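Local coordinates for protein apicoplast TIC22, putative (Plasmodium falciparum 3D7, PDB 4E6Z) that acts as an essential chaperone required for protein import into the apicoplast, probably as part of the TIC translocon, at residues N111-N114 with D115-Y119; H131-T134 with M135-Y139; K239-M243 with V244-F248; F257-T261 with Q262-Y266. All coordinates share one frame; numbering follows the deposited sequence.

Contact 1. Residues N111-N114 with D115-Y119; sequences NMLN and DMIKY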
loop_
_atom_site.group_PDB
_atom_site.type_symbol
_atom_site.label_atom_id
_atom_site.label_comp_id
_atom_site.label_asym_id
_atom_site.label_seq_id
_atom_site.Cartn_x
_atom_site.Cartn_y
_atom_site.Cartn_z
ATOM N N ASN A 111 -7.707 -3.624 12.355
ATOM C CA ASN A 111 -8.332 -4.923 12.535
ATOM C C ASN A 111 -7.430 -5.889 13.293
ATOM O O ASN A 111 -7.900 -6.649 14.129
ATOM C CB ASN A 111 -8.727 -5.533 11.189
ATOM C CG ASN A 111 -9.179 -6.975 11.318
ATOM O OD1 ASN A 111 -10.209 -7.264 11.929
ATOM N ND2 ASN A 111 -8.398 -7.891 10.759
HETATM N N MSE A 112 -6.137 -5.874 12.981
HETATM C CA MSE A 112 -5.204 -6.763 13.658
HETATM C C MSE A 112 -5.004 -6.333 15.105
HETATM O O MSE A 112 -4.973 -7.169 16.008
HETATM C CB MSE A 112 -3.863 -6.823 12.934
HETATM C CG MSE A 112 -2.951 -7.908 13.478
HETATM SE SE MSE A 112 -1.123 -7.852 12.805
HETATM C CE MSE A 112 -0.614 -6.113 13.476
ATOM N N LEU A 113 -4.875 -5.027 15.316
ATOM C CA LEU A 113 -4.810 -4.471 16.658
ATOM C C LEU A 113 -6.036 -4.906 17.462
ATOM O O LEU A 113 -5.924 -5.328 18.611
ATOM C CB LEU A 113 -4.722 -2.944 16.603
ATOM C CG LEU A 113 -4.736 -2.182 17.934
ATOM C CD1 LEU A 113 -3.908 -0.898 17.840
ATOM C CD2 LEU A 113 -6.157 -1.872 18.375
ATOM N N ASN A 114 -7.208 -4.798 16.849
ATOM C CA ASN A 114 -8.444 -5.214 17.502
ATOM C C ASN A 114 -8.440 -6.699 17.865
ATOM O O ASN A 114 -8.950 -7.083 18.916
ATOM C CB ASN A 114 -9.654 -4.871 16.631
ATOM C CG ASN A 114 -9.919 -3.378 16.562
ATOM O OD1 ASN A 114 -9.492 -2.620 17.430
ATOM N ND2 ASN A 114 -10.637 -2.951 15.532
ATOM N N ASP A 115 -7.862 -7.526 16.998
ATOM C CA ASP A 115 -7.756 -8.959 17.260
ATOM C C ASP A 115 -6.807 -9.242 18.423
ATOM O O ASP A 115 -7.018 -10.171 19.200
ATOM C CB ASP A 115 -7.272 -9.700 16.012
ATOM C CG ASP A 115 -8.384 -9.937 14.999
ATOM O OD1 ASP A 115 -9.565 -9.704 15.338
ATOM O OD2 ASP A 115 -8.069 -10.359 13.866
HETATM N N MSE A 116 -5.754 -8.442 18.526
HETATM C CA MSE A 116 -4.796 -8.598 19.610
HETATM C C MSE A 116 -5.441 -8.264 20.948
HETATM O O MSE A 116 -5.335 -9.030 21.897
HETATM C CB MSE A 116 -3.568 -7.735 19.357
HETATM C CG MSE A 116 -2.765 -8.214 18.163
HETATM SE SE MSE A 116 -1.453 -6.924 17.534
HETATM C CE MSE A 116 -0.631 -7.987 16.143
ATOM N N ILE A 117 -6.135 -7.133 21.007
ATOM C CA ILE A 117 -6.894 -6.778 22.197
ATOM C C ILE A 117 -7.909 -7.858 22.547
ATOM O O ILE A 117 -8.095 -8.198 23.716
ATOM C CB ILE A 117 -7.654 -5.455 22.008
ATOM C CG1 ILE A 117 -6.685 -4.326 21.660
ATOM C CG2 ILE A 117 -8.453 -5.124 23.262
ATOM C CD1 ILE A 117 -5.552 -4.195 22.634
ATOM N N LYS A 118 -8.566 -8.388 21.522
ATOM C CA LYS A 118 -9.647 -9.345 21.712
ATOM C C LYS A 118 -9.163 -10.687 22.273
ATOM O O LYS A 118 -9.794 -11.261 23.158
ATOM C CB LYS A 118 -10.399 -9.563 20.391
ATOM C CG LYS A 118 -11.445 -10.666 20.455
ATOM C CD LYS A 118 -12.061 -10.944 19.090
ATOM C CE LYS A 118 -13.389 -10.224 18.927
ATOM N NZ LYS A 118 -14.339 -10.575 20.026
ATOM N N TYR A 119 -8.045 -11.182 21.753
ATOM C CA TYR A 119 -7.576 -12.518 22.107
ATOM C C TYR A 119 -6.521 -12.513 23.210
ATOM O O TYR A 119 -6.188 -13.562 23.754
ATOM C CB TYR A 119 -7.052 -13.251 20.869
ATOM C CG TYR A 119 -8.123 -13.483 19.828
ATOM C CD1 TYR A 119 -9.252 -14.228 20.132
ATOM C CD2 TYR A 119 -8.016 -12.943 18.553
ATOM C CE1 TYR A 119 -10.237 -14.443 19.196
ATOM C CE2 TYR A 119 -9.002 -13.152 17.605
ATOM C CZ TYR A 119 -10.112 -13.904 17.938
ATOM O OH TYR A 119 -11.107 -14.130 17.017
#
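Across one turn of helix 106-119, Asn111 O, Met112 O, Leu113 O and Asn114 O each accept the backbone N-H four residues on, the i to i+4 pattern of an alpha-helix. The bond from Ile117 N to Leu113 O is the straightest, 174° at the hydrogen over 3.0 Å. Asp115 N reaches Asn111 O at 3.0 Å, and Lys118 N meets Asn114 O at 2.9 Å. Met116 N gives its hydrogen to Met112 O, also at 2.9 Å. The side-chain polar groups add little to this ladder: Asn111 ND2 stays 4.0 Å from Asp115 OD2, beyond hydrogen-bonding range, and the amide and carboxylate planes are turned 72° apart.

On the apolar side, the side chains of Met112 and Met116, both modelled as selenomethionine, cross at a slant. The Met112 chain bends at its last torsion (chi3 62°), whereas Met116 runs extended beyond CG, which lays its methyl against the outer part of Met112, with Met116 CE 3.4 Å from Met112 SE. The methyl-to-methyl approach, Met112 CE to Met116 CE, is tight at 3.3 Å, and the modelled position of these ends is therefore somewhat doubtful. Leu113 and Ile117 point the same way, with Leu113 CD2 4.1 Å from Ile117 CG1. A glycerol molecule, probably from the crystallisation liquor, lies beside Met112. These four residues line the side of the helix that packs on the rest of the chain: Met112, Leu113 and Met116 pack on Ile82 of strand 78-83, Met112 also reaches Tyr101 and Phe103 of strand 97-103, and Ile117 joins Met116 on Tyr124 of helix 121-124.

Contact 2. Residues H131-T134 with M135-Y139; sequences HNIT and MKKAY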
loop_
_atom_site.group_PDB
_atom_site.type_symbol
_atom_site.label_atom_id
_atom_site.label_comp_id
_atom_site.label_asym_id
_atom_site.label_seq_id
_atom_site.Cartn_x
_atom_site.Cartn_y
_atom_site.Cartn_z
ATOM N N HIS A 131 1.171 2.827 14.042
ATOM C CA HIS A 131 2.285 3.699 13.710
ATOM C C HIS A 131 2.508 3.735 12.199
ATOM O O HIS A 131 2.391 2.717 11.519
ATOM C CB HIS A 131 3.549 3.240 14.429
ATOM C CG HIS A 131 4.738 4.101 14.162
ATOM N ND1 HIS A 131 4.763 5.450 14.456
ATOM C CD2 HIS A 131 5.955 3.812 13.640
ATOM C CE1 HIS A 131 5.932 5.952 14.111
ATOM N NE2 HIS A 131 6.677 4.978 13.615
ATOM N N ASN A 132 2.829 4.912 11.676
ATOM C CA ASN A 132 2.977 5.062 10.235
ATOM C C ASN A 132 4.422 5.219 9.774
ATOM O O ASN A 132 5.198 5.964 10.366
ATOM C CB ASN A 132 2.131 6.233 9.726
ATOM C CG ASN A 132 2.547 7.559 10.334
ATOM O OD1 ASN A 132 2.410 7.777 11.538
ATOM N ND2 ASN A 132 3.066 8.452 9.501
ATOM N N ILE A 133 4.773 4.485 8.725
ATOM C CA ILE A 133 6.004 4.716 7.981
ATOM C C ILE A 133 5.618 4.938 6.515
ATOM O O ILE A 133 4.450 5.186 6.215
ATOM C CB ILE A 133 6.977 3.527 8.109
ATOM C CG1 ILE A 133 6.365 2.270 7.489
ATOM C CG2 ILE A 133 7.323 3.279 9.576
ATOM C CD1 ILE A 133 7.315 1.100 7.398
ATOM N N THR A 134 6.585 4.855 5.607
ATOM C CA THR A 134 6.284 4.991 4.184
ATOM C C THR A 134 6.703 3.750 3.404
ATOM O O THR A 134 7.452 2.909 3.910
ATOM C CB THR A 134 6.983 6.214 3.566
ATOM O OG1 THR A 134 8.385 5.954 3.436
ATOM C CG2 THR A 134 6.766 7.440 4.430
HETATM N N MSE A 135 6.215 3.644 2.170
HETATM C CA MSE A 135 6.592 2.550 1.283
HETATM C C MSE A 135 8.084 2.577 1.000
HETATM O O MSE A 135 8.696 1.536 0.770
HETATM C CB MSE A 135 5.819 2.621 -0.034
HETATM C CG MSE A 135 4.699 1.602 -0.150
HETATM SE SE MSE A 135 5.303 -0.236 0.140
HETATM C CE MSE A 135 6.815 -0.260 -1.089
ATOM N N LYS A 136 8.660 3.775 1.003
ATOM C CA LYS A 136 10.102 3.932 0.863
ATOM C C LYS A 136 10.825 3.168 1.966
ATOM O O LYS A 136 11.639 2.283 1.697
ATOM C CB LYS A 136 10.485 5.412 0.922
ATOM C CG LYS A 136 11.982 5.669 1.035
ATOM C CD LYS A 136 12.268 7.159 1.151
ATOM C CE LYS A 136 13.754 7.434 1.333
ATOM N NZ LYS A 136 14.040 8.890 1.461
ATOM N N LYS A 137 10.523 3.522 3.211
ATOM C CA LYS A 137 11.087 2.830 4.362
ATOM C C LYS A 137 10.770 1.336 4.307
ATOM O O LYS A 137 11.618 0.502 4.615
ATOM C CB LYS A 137 10.550 3.434 5.660
ATOM C CG LYS A 137 10.943 2.675 6.912
ATOM C CD LYS A 137 12.440 2.735 7.152
ATOM C CE LYS A 137 12.814 2.026 8.451
ATOM N NZ LYS A 137 14.266 2.133 8.762
ATOM N N ALA A 138 9.546 1.006 3.909
ATOM C CA ALA A 138 9.121 -0.387 3.831
ATOM C C ALA A 138 9.935 -1.150 2.793
ATOM O O ALA A 138 10.280 -2.315 2.991
ATOM C CB ALA A 138 7.632 -0.474 3.515
ATOM N N TYR A 139 10.240 -0.485 1.684
ATOM C CA TYR A 139 11.052 -1.081 0.632
ATOM C C TYR A 139 12.481 -1.279 1.125
ATOM O O TYR A 139 13.093 -2.318 0.883
ATOM C CB TYR A 139 11.034 -0.199 -0.617
ATOM C CG TYR A 139 11.783 -0.776 -1.798
ATOM C CD1 TYR A 139 12.785 -0.051 -2.431
ATOM C CD2 TYR A 139 11.487 -2.044 -2.279
ATOM C CE1 TYR A 139 13.467 -0.573 -3.514
ATOM C CE2 TYR A 139 12.165 -2.575 -3.359
ATOM C CZ TYR A 139 13.154 -1.838 -3.973
ATOM O OH TYR A 139 13.830 -2.366 -5.047
#
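Thr134 N-caps the helix that starts at Met135, closing strand 129-134 and turning the chain into helix 135-150; the short strand and helix segments meet at 78°. One side-chain bond caps the helix: it runs from Lys137 N to Thr134 OG1, 3.2 Å long and nearly straight at 173°. Here OG1 is placed between the backbone N and the carbonyl carbon (chi1 73°), a position from which it faces the first turn. The first main-chain bond of the helix runs from Ala138 N to Thr134 O at 2.8 Å. Hydroxyl and carbonyl of one residue thus satisfy two consecutive amides of the first turn, and Tyr139 N continues the series by bonding to Met135 O.

Apolar contacts come from the residue before the cap. Ile133 points its CB toward the helix and lays CD1 against Lys137 and Ala138 of the first turn, crossing the Lys137 side chain at about a right angle. The same isoleucine packs on Val79 and Leu81 of strand 78-83, to which strand 129-134 is paired antiparallel. The Met135 side chain packs on Leu74, Ile77, Val79 and Leu104.

In the isoleucine's contact with the helix a single atom does the touching: Ile133 CD1 lies 4.0 Å from Lys137 CG and 4.2 Å from Ala138 CB.

Contact 3. Residues K239-M243 with V244-F248; sequences KVLNM and VDLIF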
loop_
_atom_site.group_PDB
_atom_site.type_symbol
_atom_site.label_atom_id
_atom_site.label_comp_id
_atom_site.label_asym_id
_atom_site.label_seq_id
_atom_site.Cartn_x
_atom_site.Cartn_y
_atom_site.Cartn_z
ATOM N N LYS A 239 -7.298 -1.580 -15.703
ATOM C CA LYS A 239 -6.359 -2.693 -15.654
ATOM C C LYS A 239 -5.617 -2.754 -14.320
ATOM O O LYS A 239 -5.452 -1.742 -13.640
ATOM C CB LYS A 239 -5.375 -2.614 -16.820
ATOM C CG LYS A 239 -6.047 -2.719 -18.177
ATOM C CD LYS A 239 -5.042 -2.756 -19.311
ATOM C CE LYS A 239 -5.744 -2.990 -20.642
ATOM N NZ LYS A 239 -4.800 -3.010 -21.795
ATOM N N VAL A 240 -5.179 -3.953 -13.954
ATOM C CA VAL A 240 -4.482 -4.162 -12.691
ATOM C C VAL A 240 -3.012 -4.471 -12.936
ATOM O O VAL A 240 -2.668 -5.218 -13.852
ATOM C CB VAL A 240 -5.123 -5.308 -11.879
ATOM C CG1 VAL A 240 -4.316 -5.600 -10.615
ATOM C CG2 VAL A 240 -6.555 -4.963 -11.523
ATOM N N LEU A 241 -2.146 -3.887 -12.119
ATOM C CA LEU A 241 -0.719 -4.153 -12.214
ATOM C C LEU A 241 -0.157 -4.579 -10.864
ATOM O O LEU A 241 -0.765 -4.342 -9.819
ATOM C CB LEU A 241 0.026 -2.924 -12.737
ATOM C CG LEU A 241 -0.294 -2.503 -14.174
ATOM C CD1 LEU A 241 0.332 -1.160 -14.490
ATOM C CD2 LEU A 241 0.177 -3.561 -15.160
ATOM N N ASN A 242 1.008 -5.213 -10.894
ATOM C CA ASN A 242 1.686 -5.624 -9.674
ATOM C C ASN A 242 2.700 -4.566 -9.258
ATOM O O ASN A 242 3.725 -4.389 -9.918
ATOM C CB ASN A 242 2.374 -6.973 -9.882
ATOM C CG ASN A 242 3.174 -7.414 -8.670
ATOM O OD1 ASN A 242 2.893 -7.008 -7.541
ATOM N ND2 ASN A 242 4.177 -8.255 -8.900
HETATM N N MSE A 243 2.402 -3.853 -8.173
HETATM C CA MSE A 243 3.242 -2.742 -7.724
HETATM C C MSE A 243 4.720 -3.110 -7.703
HETATM O O MSE A 243 5.575 -2.291 -8.034
HETATM C CB MSE A 243 2.821 -2.258 -6.336
HETATM C CG MSE A 243 3.674 -1.111 -5.824
HETATM SE SE MSE A 243 3.817 -1.065 -3.879
HETATM C CE MSE A 243 4.535 -2.855 -3.585
ATOM N N VAL A 244 5.014 -4.344 -7.307
ATOM C CA VAL A 244 6.391 -4.820 -7.246
ATOM C C VAL A 244 7.083 -4.773 -8.607
ATOM O O VAL A 244 8.205 -4.276 -8.722
ATOM C CB VAL A 244 6.471 -6.248 -6.674
ATOM C CG1 VAL A 244 7.789 -6.907 -7.060
ATOM C CG2 VAL A 244 6.293 -6.220 -5.161
ATOM N N ASP A 245 6.415 -5.289 -9.634
ATOM C CA ASP A 245 6.967 -5.296 -10.985
ATOM C C ASP A 245 7.275 -3.885 -11.467
ATOM O O ASP A 245 8.160 -3.681 -12.297
ATOM C CB ASP A 245 5.998 -5.967 -11.961
ATOM C CG ASP A 245 5.846 -7.456 -11.708
ATOM O OD1 ASP A 245 6.489 -7.977 -10.771
ATOM O OD2 ASP A 245 5.080 -8.107 -12.450
ATOM N N LEU A 246 6.539 -2.913 -10.940
ATOM C CA LEU A 246 6.695 -1.527 -11.360
ATOM C C LEU A 246 7.945 -0.882 -10.773
ATOM O O LEU A 246 8.500 0.049 -11.352
ATOM C CB LEU A 246 5.452 -0.716 -10.998
ATOM C CG LEU A 246 4.202 -1.131 -11.774
ATOM C CD1 LEU A 246 2.951 -0.542 -11.149
ATOM C CD2 LEU A 246 4.328 -0.730 -13.239
ATOM N N ILE A 247 8.382 -1.376 -9.622
ATOM C CA ILE A 247 9.603 -0.877 -9.007
ATOM C C ILE A 247 10.804 -1.125 -9.917
ATOM O O ILE A 247 11.733 -0.318 -9.979
ATOM C CB ILE A 247 9.865 -1.539 -7.638
ATOM C CG1 ILE A 247 9.097 -0.823 -6.526
ATOM C CG2 ILE A 247 11.344 -1.497 -7.308
ATOM C CD1 ILE A 247 7.616 -0.713 -6.758
ATOM N N PHE A 248 10.767 -2.242 -10.638
ATOM C CA PHE A 248 11.923 -2.702 -11.399
ATOM C C PHE A 248 11.738 -2.618 -12.912
ATOM O O PHE A 248 12.516 -3.206 -13.664
ATOM C CB PHE A 248 12.272 -4.139 -11.009
ATOM C CG PHE A 248 12.370 -4.358 -9.522
ATOM C CD1 PHE A 248 13.585 -4.239 -8.868
ATOM C CD2 PHE A 248 11.246 -4.686 -8.781
ATOM C CE1 PHE A 248 13.676 -4.443 -7.505
ATOM C CE2 PHE A 248 11.333 -4.891 -7.418
ATOM C CZ PHE A 248 12.549 -4.768 -6.778
#
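A strand-to-helix junction capped by asparagine ends strand 238-242 and begins the short, weakly bonded helix 243-247. Asn242, at the N-cap, accepts a weak bond from Val244 N at OD1 (3.4 Å). Its CG stands opposite the backbone N (chi1 176°), beside the carbonyl carbon; this torsion lays the amide alongside Val244, whose side chain points the same way, and puts OD1 within reach of Val244 N. OD1 also takes a weak bond from Tyr192 N, just before strand 193-203. The other end of the amide, ND2, comes 3.0 Å from Asp245 OD1, with the amide and carboxylate planes 66° apart.

The backbone of the turn is held loosely. Asn242 O receives Asp245 N at 2.9 Å but at only 117°, and Leu246 N at 3.3 Å, both weak. Apolar contacts accompany these bonds: Leu241 CB meets Leu246 CD1 at 4.1 Å, while Met243 CE touches Val244 CG2 at the same distance.

In the surrounding fold, backbone hydrogen bonding of Leu241 with Val194 ties the strand to its neighbour 193-203, and Leu246 packs on Val194 and Phe255. Met243 lies against Phe257 of strand 255-258, and Ile247 with Phe248 meets Tyr139 of helix 135-150.

Contact 4. Residues F257-T261 with Q262-Y266; sequences FVPST and QSVKY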
loop_
_atom_site.group_PDB
_atom_site.type_symbol
_atom_site.label_atom_id
_atom_site.label_comp_id
_atom_site.label_asym_id
_atom_site.label_seq_id
_atom_site.Cartn_x
_atom_site.Cartn_y
_atom_site.Cartn_z
ATOM N N PHE A 257 2.406 7.366 -8.772
ATOM C CA PHE A 257 1.651 6.672 -7.733
ATOM C C PHE A 257 0.650 7.593 -7.048
ATOM O O PHE A 257 1.002 8.682 -6.596
ATOM C CB PHE A 257 2.589 6.062 -6.685
ATOM C CG PHE A 257 3.243 4.786 -7.128
ATOM C CD1 PHE A 257 2.490 3.638 -7.321
ATOM C CD2 PHE A 257 4.611 4.728 -7.337
ATOM C CE1 PHE A 257 3.087 2.458 -7.729
ATOM C CE2 PHE A 257 5.214 3.550 -7.743
ATOM C CZ PHE A 257 4.451 2.415 -7.940
ATOM N N VAL A 258 -0.601 7.152 -6.981
ATOM C CA VAL A 258 -1.615 7.859 -6.212
ATOM C C VAL A 258 -2.035 7.024 -5.002
ATOM O O VAL A 258 -2.770 6.046 -5.138
ATOM C CB VAL A 258 -2.860 8.192 -7.057
ATOM C CG1 VAL A 258 -3.879 8.945 -6.211
ATOM C CG2 VAL A 258 -2.479 9.001 -8.306
ATOM N N PRO A 259 -1.560 7.411 -3.811
ATOM C CA PRO A 259 -1.877 6.692 -2.574
ATOM C C PRO A 259 -3.376 6.655 -2.304
ATOM O O PRO A 259 -4.113 7.522 -2.766
ATOM C CB PRO A 259 -1.188 7.533 -1.493
ATOM C CG PRO A 259 -0.161 8.339 -2.214
ATOM C CD PRO A 259 -0.723 8.598 -3.568
ATOM N N SER A 260 -3.820 5.652 -1.560
ATOM C CA SER A 260 -5.189 5.622 -1.073
ATOM C C SER A 260 -5.482 6.933 -0.359
ATOM O O SER A 260 -4.781 7.294 0.583
ATOM C CB SER A 260 -5.379 4.454 -0.104
ATOM O OG SER A 260 -6.633 4.532 0.549
ATOM N N THR A 261 -6.503 7.654 -0.810
ATOM C CA THR A 261 -6.850 8.920 -0.171
ATOM C C THR A 261 -7.247 8.695 1.288
ATOM O O THR A 261 -7.083 9.577 2.129
ATOM C CB THR A 261 -7.979 9.664 -0.913
ATOM O OG1 THR A 261 -9.178 8.880 -0.885
ATOM C CG2 THR A 261 -7.582 9.941 -2.358
ATOM N N GLN A 262 -7.766 7.509 1.582
ATOM C CA GLN A 262 -8.105 7.157 2.956
ATOM C C GLN A 262 -6.858 6.962 3.820
ATOM O O GLN A 262 -6.793 7.459 4.944
ATOM C CB GLN A 262 -8.993 5.913 3.003
ATOM C CG GLN A 262 -10.458 6.194 2.716
ATOM C CD GLN A 262 -11.363 5.072 3.187
ATOM O OE1 GLN A 262 -10.956 3.910 3.246
ATOM N NE2 GLN A 262 -12.599 5.417 3.535
ATOM N N SER A 263 -5.873 6.241 3.291
ATOM C CA SER A 263 -4.606 6.064 3.990
ATOM C C SER A 263 -4.000 7.414 4.357
ATOM O O SER A 263 -3.529 7.611 5.480
ATOM C CB SER A 263 -3.615 5.276 3.135
ATOM O OG SER A 263 -4.072 3.956 2.907
ATOM N N VAL A 264 -4.016 8.343 3.406
ATOM C CA VAL A 264 -3.442 9.666 3.626
ATOM C C VAL A 264 -4.255 10.449 4.653
ATOM O O VAL A 264 -3.703 11.047 5.577
ATOM C CB VAL A 264 -3.340 10.472 2.316
ATOM C CG1 VAL A 264 -2.850 11.883 2.598
ATOM C CG2 VAL A 264 -2.415 9.769 1.337
ATOM N N LYS A 265 -5.572 10.430 4.486
ATOM C CA LYS A 265 -6.484 11.097 5.404
ATOM C C LYS A 265 -6.305 10.560 6.826
ATOM O O LYS A 265 -6.489 11.284 7.803
ATOM C CB LYS A 265 -7.920 10.870 4.934
ATOM C CG LYS A 265 -8.849 12.055 5.096
ATOM C CD LYS A 265 -9.947 12.004 4.043
ATOM C CE LYS A 265 -10.513 10.595 3.909
ATOM N NZ LYS A 265 -11.402 10.456 2.720
ATOM N N TYR A 266 -5.939 9.284 6.929
ATOM C CA TYR A 266 -5.786 8.609 8.216
ATOM C C TYR A 266 -4.594 9.143 9.004
ATOM O O TYR A 266 -4.557 9.044 10.230
ATOM C CB TYR A 266 -5.640 7.099 8.009
ATOM C CG TYR A 266 -5.766 6.289 9.275
ATOM C CD1 TYR A 266 -4.654 6.003 10.055
ATOM C CD2 TYR A 266 -6.999 5.805 9.691
ATOM C CE1 TYR A 266 -4.767 5.264 11.214
ATOM C CE2 TYR A 266 -7.122 5.065 10.849
ATOM C CZ TYR A 266 -6.002 4.797 11.606
ATOM O OH TYR A 266 -6.115 4.060 12.758
#
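Pro259 and Val264 meet through one methyl: Val264 CG2 lies 3.8 Å from Pro259 CB. The valine's first torsion (chi1 175°) puts CG1 opposite the backbone N and leaves CG2 beside it, the branch that faces back down the helix; CG2 also sits 3.5 Å from Ser260 O. Pro259 in turn rests on Val76 and Pro78.

Ser260 carries most of the polar work. With OG swung opposite its own backbone N, beside the carbonyl carbon (chi1 170°), the hydroxyl oxygen faces the first amides of the helix. Ser263 N approaches Ser260 OG at 3.3 Å and 168°, and Gln262 N comes to the same oxygen at the same length but along a bent line; both are weak bonds. The stronger partner of this hydroxyl is Asp215 OD2, just before helix 216-227, which is hydrogen-bonded to OG. Ser260 is the N-cap of helix 261-272, its OG accepting from the first-turn amides where strand 255-258 gives way to the last helix of the model. Its carbonyl opens the main-chain series, Ser260 O accepting Val264 N at 3.1 Å, and Thr261 O follows with Lys265 N at 2.9 Å.

Ser263 holds its OG 3.3 Å from Ser260 CB, and the hydroxyl bonds to Leu104 O, joining the helix to the chain just before helix 106-119. One turn along from the first helical residue, Lys265 brings CB within 3.2 Å of Thr261 O.

In the fold
Contact 1 is the surface case, lying mid-helix with regular main-chain bonds and methionines packed along one side. Contacts 2, 3 and 4 are partly buried and all stand where a strand passes into a helix; their N-caps differ, a threonine with one nearly straight bond, an asparagine with a weak one, and a serine with two weak ones plus an aspartate partner. Contacts 3 and 4 involve edge strands of the same four-stranded sheet and touch through Met243 and Phe257. Contact 2 belongs to the two-stranded sheet, yet meets contact 3 where Tyr139 OH lies 3.2 Å from Phe248 CE1. Contacts 1 and 3 lie on opposite sides of the chain's centre, their own centres about 31 Å apart.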